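Local coordinates for bile acid 7a-dehydratase, BaiE (Clostridium hiranonis DSM 13275, PDB 4L8P), which probably removes the 7-alpha hydroxyl group of bile acids as water, a dehydratase (lyase) step of their bacterial 7-dehydroxylation, at residues Glu97-Glu108 / Arg120-Asp131. Sequence-based numbering, arbitrary orientation.
Sequences EEISMHMGHTPE and RWYLEDNLIFTD
P107 lays its ring on the indole of W121, CB standing almost on the normal of the six-membered ring, 3.5 Å from its centroid, a close CH-pi contact. It marks a beta bulge: the antiparallel ladder that runs from E98–F129 to H105–Y122 slips by one residue around T106 and resumes at E108–R120. Just before the bulge, H105 uses both its backbone N (2.8 Å) and ring ND1 (3.0 Å) to bond Y122 O. That oxygen lies in the imidazole plane, whereas ND1 stands above the carbonyl plane, so the double grip fixes the ring's rotation and turns NE2 outward to nickel. E124 crosses the H105 ring obliquely, its CB at the ring edge by CE1; its chain is extended, CG anti to the backbone N (chi1 -175°), and takes OE1 to sodium. M103 runs beside E124 the same way, its bent end bringing CE to 3.7 Å from E124 OE1. On the opposite face E98 lies along F129, CG 4.1 Å from the ring centroid, while its OE2 rests against both methyls of L127. H102 sets CD2 against D125 CB, and its ND1 bonds D54. The H105 residues of the three subunits bind the nickel and the E124 residues the sodium, so the face with H105, M103 and E124 meets its copies at the trimer centre. The face of E98 and H102 packs H102 and L123 on F50 of helix 22-55, the long helix of this cystatin-like, SnoaL-type fold, and strand 137-152 continues the sheet beyond 116-129.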
ATOM      1  N   GLU A  97      -8.013  21.270  13.722  1.00 20.71           N
ATOM      2  CA  GLU A  97      -8.371  21.952  12.473  1.00 23.17           C
ATOM      3  C   GLU A  97      -7.630  21.420  11.267  1.00 22.66           C
ATOM      4  O   GLU A  97      -7.912  21.877  10.158  1.00 25.49           O
ATOM      5  CB  GLU A  97      -8.047  23.464  12.474  1.00 26.64           C
ATOM      6  CG  GLU A  97      -8.328  24.278  13.700  1.00 39.85           C
ATOM      7  CD  GLU A  97      -7.177  24.173  14.666  1.00 39.42           C
ATOM      8  OE1 GLU A  97      -6.132  24.872  14.526  1.00 43.95           O
ATOM      9  OE2 GLU A  97      -7.353  23.345  15.549  1.00 32.89           O
ATOM     10  N   GLU A  98      -6.650  20.521  11.464  1.00 21.60           N
ATOM     11  CA  GLU A  98      -5.901  19.940  10.360  1.00 22.38           C
ATOM     12  C   GLU A  98      -6.276  18.472  10.144  1.00 21.56           C
ATOM     13  O   GLU A  98      -5.970  17.629  10.977  1.00 23.06           O
ATOM     14  CB  GLU A  98      -4.395  20.066  10.611  1.00 22.08           C
ATOM     15  CG  GLU A  98      -3.526  19.499   9.489  1.00 25.90           C
ATOM     16  CD  GLU A  98      -2.036  19.599   9.734  1.00 40.53           C
ATOM     17  OE1 GLU A  98      -1.577  20.383  10.602  1.00 38.30           O
ATOM     18  OE2 GLU A  98      -1.307  18.885   9.014  1.00 43.03           O
ATOM     19  N   ILE A  99      -6.939  18.176   9.023  1.00 18.70           N
ATOM     20  CA  ILE A  99      -7.150  16.797   8.581  1.00 18.55           C
ATOM     21  C   ILE A  99      -5.849  16.375   7.907  1.00 17.57           C
ATOM     22  O   ILE A  99      -5.369  17.074   7.001  1.00 18.65           O
ATOM     23  CB  ILE A  99      -8.289  16.682   7.533  1.00 19.97           C
ATOM     24  CG1 ILE A  99      -9.632  17.172   8.114  1.00 22.25           C
ATOM     25  CG2 ILE A  99      -8.392  15.279   6.966  1.00 21.76           C
ATOM     26  CD1 ILE A  99     -10.715  17.392   7.063  1.00 24.03           C
ATOM     27  N   SER A 100      -5.306  15.224   8.307  1.00 16.53           N
ATOM     28  CA  SER A 100      -4.100  14.673   7.669  1.00 14.51           C
ATOM     29  C   SER A 100      -4.338  13.246   7.199  1.00 15.89           C
ATOM     30  O   SER A 100      -5.112  12.485   7.798  1.00 15.99           O
ATOM     31  CB  SER A 100      -2.890  14.708   8.610  1.00 16.17           C
ATOM     32  OG  SER A 100      -3.095  13.886   9.746  1.00 17.09           O
HETATM   33  N   MSE A 101      -3.669  12.898   6.109  0.50 15.41           N
HETATM   34  CA  MSE A 101      -3.634  11.527   5.603  0.50 16.09           C
HETATM   35  C   MSE A 101      -2.215  11.239   5.171  0.50 16.64           C
HETATM   36  O   MSE A 101      -1.759  11.765   4.156  0.50 16.40           O
HETATM   37  CB  MSE A 101      -4.665  11.339   4.475  0.50 17.62           C
HETATM   38  CG  MSE A 101      -6.090  11.146   5.025  0.50 17.32           C
HETATM   39 SE   MSE A 101      -7.477  11.307   3.638  0.37 17.03          SE
HETATM   40  CE  MSE A 101      -6.886   9.683   2.682  0.50 16.47           C
ATOM     41  N   HIS A 102      -1.521  10.383   5.932  1.00 16.24           N
ATOM     42  CA  HIS A 102      -0.173   9.903   5.607  1.00 16.97           C
ATOM     43  C   HIS A 102      -0.302   8.456   5.191  1.00 17.59           C
ATOM     44  O   HIS A 102      -0.597   7.575   6.017  1.00 17.70           O
ATOM     45  CB  HIS A 102       0.720  10.005   6.852  1.00 16.15           C
ATOM     46  CG  HIS A 102       0.972  11.401   7.284  1.00 18.94           C
ATOM     47  ND1 HIS A 102       0.084  12.104   8.064  1.00 19.04           N
ATOM     48  CD2 HIS A 102       2.029  12.226   7.067  1.00 21.26           C
ATOM     49  CE1 HIS A 102       0.553  13.323   8.262  1.00 21.38           C
ATOM     50  NE2 HIS A 102       1.751  13.415   7.698  1.00 21.97           N
HETATM   51  N   MSE A 103      -0.134   8.220   3.894  1.00 16.25           N
HETATM   52  CA  MSE A 103      -0.434   6.938   3.254  1.00 15.62           C
HETATM   53  C   MSE A 103       0.873   6.288   2.836  1.00 15.72           C
HETATM   54  O   MSE A 103       1.571   6.774   1.936  1.00 15.34           O
HETATM   55  CB  MSE A 103      -1.367   7.192   2.071  1.00 16.44           C
HETATM   56  CG  MSE A 103      -2.724   7.687   2.602  1.00 18.88           C
HETATM   57 SE   MSE A 103      -3.832   8.404   1.135  0.75 15.60          SE
HETATM   58  CE  MSE A 103      -2.834  10.062   0.919  1.00 19.77           C
ATOM     59  N   GLY A 104       1.228   5.196   3.521  1.00 14.41           N
ATOM     60  CA  GLY A 104       2.428   4.446   3.220  1.00 14.14           C
ATOM     61  C   GLY A 104       2.174   3.403   2.143  1.00 15.42           C
ATOM     62  O   GLY A 104       1.100   2.725   2.102  1.00 18.72           O
ATOM     63  N   HIS A 105       3.179   3.259   1.285  1.00 15.30           N
ATOM     64  CA  HIS A 105       3.186   2.281   0.204  1.00 13.70           C
ATOM     65  C   HIS A 105       4.508   1.525   0.134  1.00 16.21           C
ATOM     66  O   HIS A 105       5.572   2.028   0.577  1.00 14.03           O
ATOM     67  CB  HIS A 105       3.010   2.928  -1.172  1.00 14.46           C
ATOM     68  CG  HIS A 105       1.894   3.895  -1.263  1.00 13.77           C
ATOM     69  ND1 HIS A 105       1.960   5.160  -0.721  1.00 15.06           N
ATOM     70  CD2 HIS A 105       0.669   3.788  -1.829  1.00 15.42           C
ATOM     71  CE1 HIS A 105       0.832   5.797  -0.966  1.00 17.15           C
ATOM     72  NE2 HIS A 105       0.038   4.981  -1.622  1.00 16.69           N
ATOM     73  N   THR A 106       4.418   0.340  -0.467  1.00 14.39           N
ATOM     74  CA  THR A 106       5.555  -0.403  -0.984  1.00 16.04           C
ATOM     75  C   THR A 106       6.783  -0.400  -0.056  1.00 15.01           C
ATOM     76  O   THR A 106       7.837   0.112  -0.403  1.00 14.76           O
ATOM     77  CB  THR A 106       5.886   0.012  -2.453  1.00 17.42           C
ATOM     78  OG1 THR A 106       6.060   1.440  -2.565  1.00 16.62           O
ATOM     79  CG2 THR A 106       4.766  -0.403  -3.367  1.00 17.88           C
ATOM     80  N   PRO A 107       6.638  -1.001   1.140  1.00 14.77           N
ATOM     81  CA  PRO A 107       7.755  -1.079   2.074  1.00 15.06           C
ATOM     82  C   PRO A 107       8.886  -2.001   1.598  1.00 16.03           C
ATOM     83  O   PRO A 107       8.641  -3.015   0.892  1.00 14.97           O
ATOM     84  CB  PRO A 107       7.104  -1.661   3.338  1.00 14.88           C
ATOM     85  CG  PRO A 107       5.940  -2.444   2.824  1.00 15.88           C
ATOM     86  CD  PRO A 107       5.422  -1.627   1.688  1.00 15.52           C
ATOM     87  N   GLU A 108      10.105  -1.646   1.960  1.00 14.68           N
ATOM     88  CA  GLU A 108      11.278  -2.502   1.829  1.00 13.59           C
ATOM     89  C   GLU A 108      11.899  -2.613   3.233  1.00 14.69           C
ATOM     90  O   GLU A 108      12.679  -1.736   3.647  1.00 16.41           O
ATOM     91  CB  GLU A 108      12.272  -1.916   0.856  1.00 15.31           C
ATOM     92  CG  GLU A 108      11.714  -1.692  -0.547  1.00 16.27           C
ATOM     93  CD  GLU A 108      12.591  -0.775  -1.370  1.00 17.92           C
ATOM     94  OE1 GLU A 108      13.685  -1.205  -1.791  1.00 18.54           O
ATOM     95  OE2 GLU A 108      12.167   0.395  -1.579  1.00 18.08           O
ATOM     96  N   ARG A 120      12.312   1.067   4.324  1.00 13.73           N
ATOM     97  CA  ARG A 120      11.958   2.079   3.341  1.00 14.79           C
ATOM     98  C   ARG A 120      10.461   2.077   3.116  1.00 15.26           C
ATOM     99  O   ARG A 120       9.821   1.014   2.976  1.00 16.48           O
ATOM    100  CB  ARG A 120      12.666   1.877   2.032  1.00 16.33           C
ATOM    101  CG  ARG A 120      14.184   1.856   2.128  1.00 17.63           C
ATOM    102  CD  ARG A 120      14.707   1.744   0.698  1.00 20.54           C
ATOM    103  NE  ARG A 120      16.138   1.910   0.574  1.00 22.88           N
ATOM    104  CZ  ARG A 120      16.792   3.044   0.276  1.00 28.55           C
ATOM    105  NH1 ARG A 120      16.178   4.204   0.073  1.00 26.07           N
ATOM    106  NH2 ARG A 120      18.122   3.005   0.171  1.00 34.68           N
ATOM    107  N   TRP A 121       9.901   3.283   3.087  1.00 13.97           N
ATOM    108  CA  TRP A 121       8.483   3.469   2.855  1.00 14.56           C
ATOM    109  C   TRP A 121       8.315   4.583   1.851  1.00 14.18           C
ATOM    110  O   TRP A 121       9.046   5.564   1.892  1.00 14.97           O
ATOM    111  CB  TRP A 121       7.734   3.848   4.133  1.00 15.11           C
ATOM    112  CG  TRP A 121       7.657   2.716   5.133  1.00 13.48           C
ATOM    113  CD1 TRP A 121       8.580   2.402   6.098  1.00 13.95           C
ATOM    114  CD2 TRP A 121       6.639   1.727   5.204  1.00 13.00           C
ATOM    115  NE1 TRP A 121       8.189   1.278   6.767  1.00 14.54           N
ATOM    116  CE2 TRP A 121       6.981   0.851   6.263  1.00 14.63           C
ATOM    117  CE3 TRP A 121       5.426   1.529   4.529  1.00 12.63           C
ATOM    118  CZ2 TRP A 121       6.155  -0.238   6.621  1.00 13.69           C
ATOM    119  CZ3 TRP A 121       4.604   0.481   4.904  1.00 14.46           C
ATOM    120  CH2 TRP A 121       4.956  -0.374   5.961  1.00 13.84           C
ATOM    121  N   TYR A 122       7.297   4.443   1.008  1.00 13.15           N
ATOM    122  CA  TYR A 122       6.968   5.440  -0.041  1.00 14.85           C
ATOM    123  C   TYR A 122       5.708   6.138   0.485  1.00 13.89           C
ATOM    124  O   TYR A 122       4.644   5.520   0.572  1.00 14.48           O
ATOM    125  CB  TYR A 122       6.686   4.714  -1.380  1.00 17.76           C
ATOM    126  CG  TYR A 122       6.560   5.622  -2.606  1.00 17.11           C
ATOM    127  CD1 TYR A 122       5.929   6.867  -2.542  1.00 22.52           C
ATOM    128  CD2 TYR A 122       7.074   5.218  -3.831  1.00 18.40           C
ATOM    129  CE1 TYR A 122       5.826   7.684  -3.674  1.00 21.65           C
ATOM    130  CE2 TYR A 122       6.987   6.022  -4.964  1.00 19.57           C
ATOM    131  CZ  TYR A 122       6.348   7.246  -4.879  1.00 20.85           C
ATOM    132  OH  TYR A 122       6.290   8.061  -5.996  1.00 20.76           O
ATOM    133  N   LEU A 123       5.840   7.395   0.893  1.00 14.02           N
ATOM    134  CA  LEU A 123       4.762   8.161   1.536  1.00 13.90           C
ATOM    135  C   LEU A 123       4.081   9.089   0.557  1.00 15.62           C
ATOM    136  O   LEU A 123       4.751   9.789  -0.174  1.00 16.18           O
ATOM    137  CB  LEU A 123       5.333   9.029   2.659  1.00 18.35           C
ATOM    138  CG  LEU A 123       5.185   8.488   4.049  1.00 23.47           C
ATOM    139  CD1 LEU A 123       3.705   8.525   4.493  1.00 25.01           C
ATOM    140  CD2 LEU A 123       5.808   7.094   4.092  1.00 27.76           C
ATOM    141  N   GLU A 124       2.758   9.112   0.571  1.00 15.56           N
ATOM    142  CA  GLU A 124       1.966  10.247   0.075  1.00 15.42           C
ATOM    143  C   GLU A 124       1.278  10.909   1.277  1.00 14.16           C
ATOM    144  O   GLU A 124       0.680  10.222   2.081  1.00 16.39           O
ATOM    145  CB  GLU A 124       0.876   9.800  -0.913  1.00 16.86           C
ATOM    146  CG  GLU A 124       0.193  11.015  -1.482  1.00 21.61           C
ATOM    147  CD  GLU A 124      -0.994  10.796  -2.350  1.00 27.68           C
ATOM    148  OE1 GLU A 124      -1.535   9.645  -2.471  1.00 21.18           O
ATOM    149  OE2 GLU A 124      -1.443  11.856  -2.888  1.00 25.80           O
ATOM    150  N   ASP A 125       1.326  12.247   1.355  1.00 15.97           N
ATOM    151  CA  ASP A 125       0.657  12.986   2.406  1.00 17.59           C
ATOM    152  C   ASP A 125      -0.293  14.014   1.806  1.00 17.76           C
ATOM    153  O   ASP A 125       0.008  14.626   0.784  1.00 17.62           O
ATOM    154  CB  ASP A 125       1.638  13.663   3.353  1.00 21.40           C
ATOM    155  CG  ASP A 125       2.599  14.570   2.654  1.00 28.31           C
ATOM    156  OD1 ASP A 125       3.376  14.067   1.832  1.00 29.09           O
ATOM    157  OD2 ASP A 125       2.611  15.785   2.949  1.00 32.40           O
ATOM    158  N   ASN A 126      -1.470  14.130   2.409  1.00 17.28           N
ATOM    159  CA  ASN A 126      -2.447  15.152   2.069  1.00 18.21           C
ATOM    160  C   ASN A 126      -2.883  15.797   3.392  1.00 17.76           C
ATOM    161  O   ASN A 126      -3.165  15.100   4.378  1.00 19.88           O
ATOM    162  CB  ASN A 126      -3.692  14.558   1.420  1.00 18.67           C
ATOM    163  CG  ASN A 126      -3.442  13.869   0.078  1.00 23.52           C
ATOM    164  OD1 ASN A 126      -2.375  13.970  -0.563  1.00 27.67           O
ATOM    165  ND2 ASN A 126      -4.442  13.150  -0.358  1.00 28.28           N
ATOM    166  N   LEU A 127      -2.860  17.124   3.425  1.00 17.63           N
ATOM    167  CA  LEU A 127      -3.240  17.898   4.605  1.00 18.77           C
ATOM    168  C   LEU A 127      -4.294  18.905   4.177  1.00 17.10           C
ATOM    169  O   LEU A 127      -4.166  19.529   3.116  1.00 18.09           O
ATOM    170  CB  LEU A 127      -2.042  18.621   5.221  1.00 19.02           C
ATOM    171  CG  LEU A 127      -0.733  17.851   5.431  1.00 22.18           C
ATOM    172  CD1 LEU A 127       0.295  18.852   5.951  1.00 23.75           C
ATOM    173  CD2 LEU A 127      -0.889  16.651   6.362  1.00 25.90           C
ATOM    174  N   ILE A 128      -5.337  19.046   5.003  1.00 16.98           N
ATOM    175  CA  ILE A 128      -6.413  20.027   4.784  1.00 18.21           C
ATOM    176  C   ILE A 128      -6.686  20.784   6.095  1.00 19.60           C
ATOM    177  O   ILE A 128      -6.948  20.179   7.129  1.00 20.55           O
ATOM    178  CB  ILE A 128      -7.720  19.338   4.317  1.00 20.50           C
ATOM    179  CG1 ILE A 128      -7.493  18.616   2.970  1.00 20.56           C
ATOM    180  CG2 ILE A 128      -8.879  20.342   4.242  1.00 22.73           C
ATOM    181  CD1 ILE A 128      -8.587  17.648   2.573  1.00 27.91           C
ATOM    182  N   PHE A 129      -6.605  22.105   6.034  1.00 19.69           N
ATOM    183  CA  PHE A 129      -6.953  22.957   7.170  1.00 20.71           C
ATOM    184  C   PHE A 129      -8.400  23.430   6.993  1.00 22.08           C
ATOM    185  O   PHE A 129      -8.741  24.051   5.978  1.00 21.11           O
ATOM    186  CB  PHE A 129      -5.969  24.126   7.267  1.00 23.52           C
ATOM    187  CG  PHE A 129      -4.586  23.710   7.681  1.00 26.51           C
ATOM    188  CD1 PHE A 129      -3.646  23.315   6.729  1.00 28.85           C
ATOM    189  CD2 PHE A 129      -4.234  23.679   9.035  1.00 29.77           C
ATOM    190  CE1 PHE A 129      -2.375  22.909   7.113  1.00 32.10           C
ATOM    191  CE2 PHE A 129      -2.968  23.282   9.423  1.00 34.00           C
ATOM    192  CZ  PHE A 129      -2.038  22.902   8.465  1.00 32.16           C
ATOM    193  N   THR A 130      -9.244  23.171   7.996  1.00 23.33           N
ATOM    194  CA  THR A 130     -10.687  23.435   7.870  1.00 24.52           C
ATOM    195  C   THR A 130     -11.121  24.712   8.538  1.00 27.31           C
ATOM    196  O   THR A 130     -12.206  25.217   8.236  1.00 31.31           O
ATOM    197  CB  THR A 130     -11.523  22.290   8.482  1.00 24.39           C
ATOM    198  OG1 THR A 130     -11.173  22.118   9.851  1.00 25.26           O
ATOM    199  CG2 THR A 130     -11.256  20.987   7.740  1.00 24.48           C
ATOM    200  N   ASP A 131     -10.325  25.199   9.483  1.00 27.30           N
ATOM    201  CA  ASP A 131     -10.710  26.356  10.320  1.00 31.14           C
ATOM    202  C   ASP A 131      -9.429  26.996  10.777  1.00 30.55           C
ATOM    203  O   ASP A 131      -8.356  26.450  10.543  1.00 31.72           O
ATOM    204  CB  ASP A 131     -11.551  25.935  11.546  1.00 33.92           C
ATOM    205  CG  ASP A 131     -12.851  25.211  11.161  1.00 44.48           C
ATOM    206  OD1 ASP A 131     -13.862  25.900  10.885  1.00 41.42           O
ATOM    207  OD2 ASP A 131     -12.858  23.950  11.088  1.00 38.40           O
TER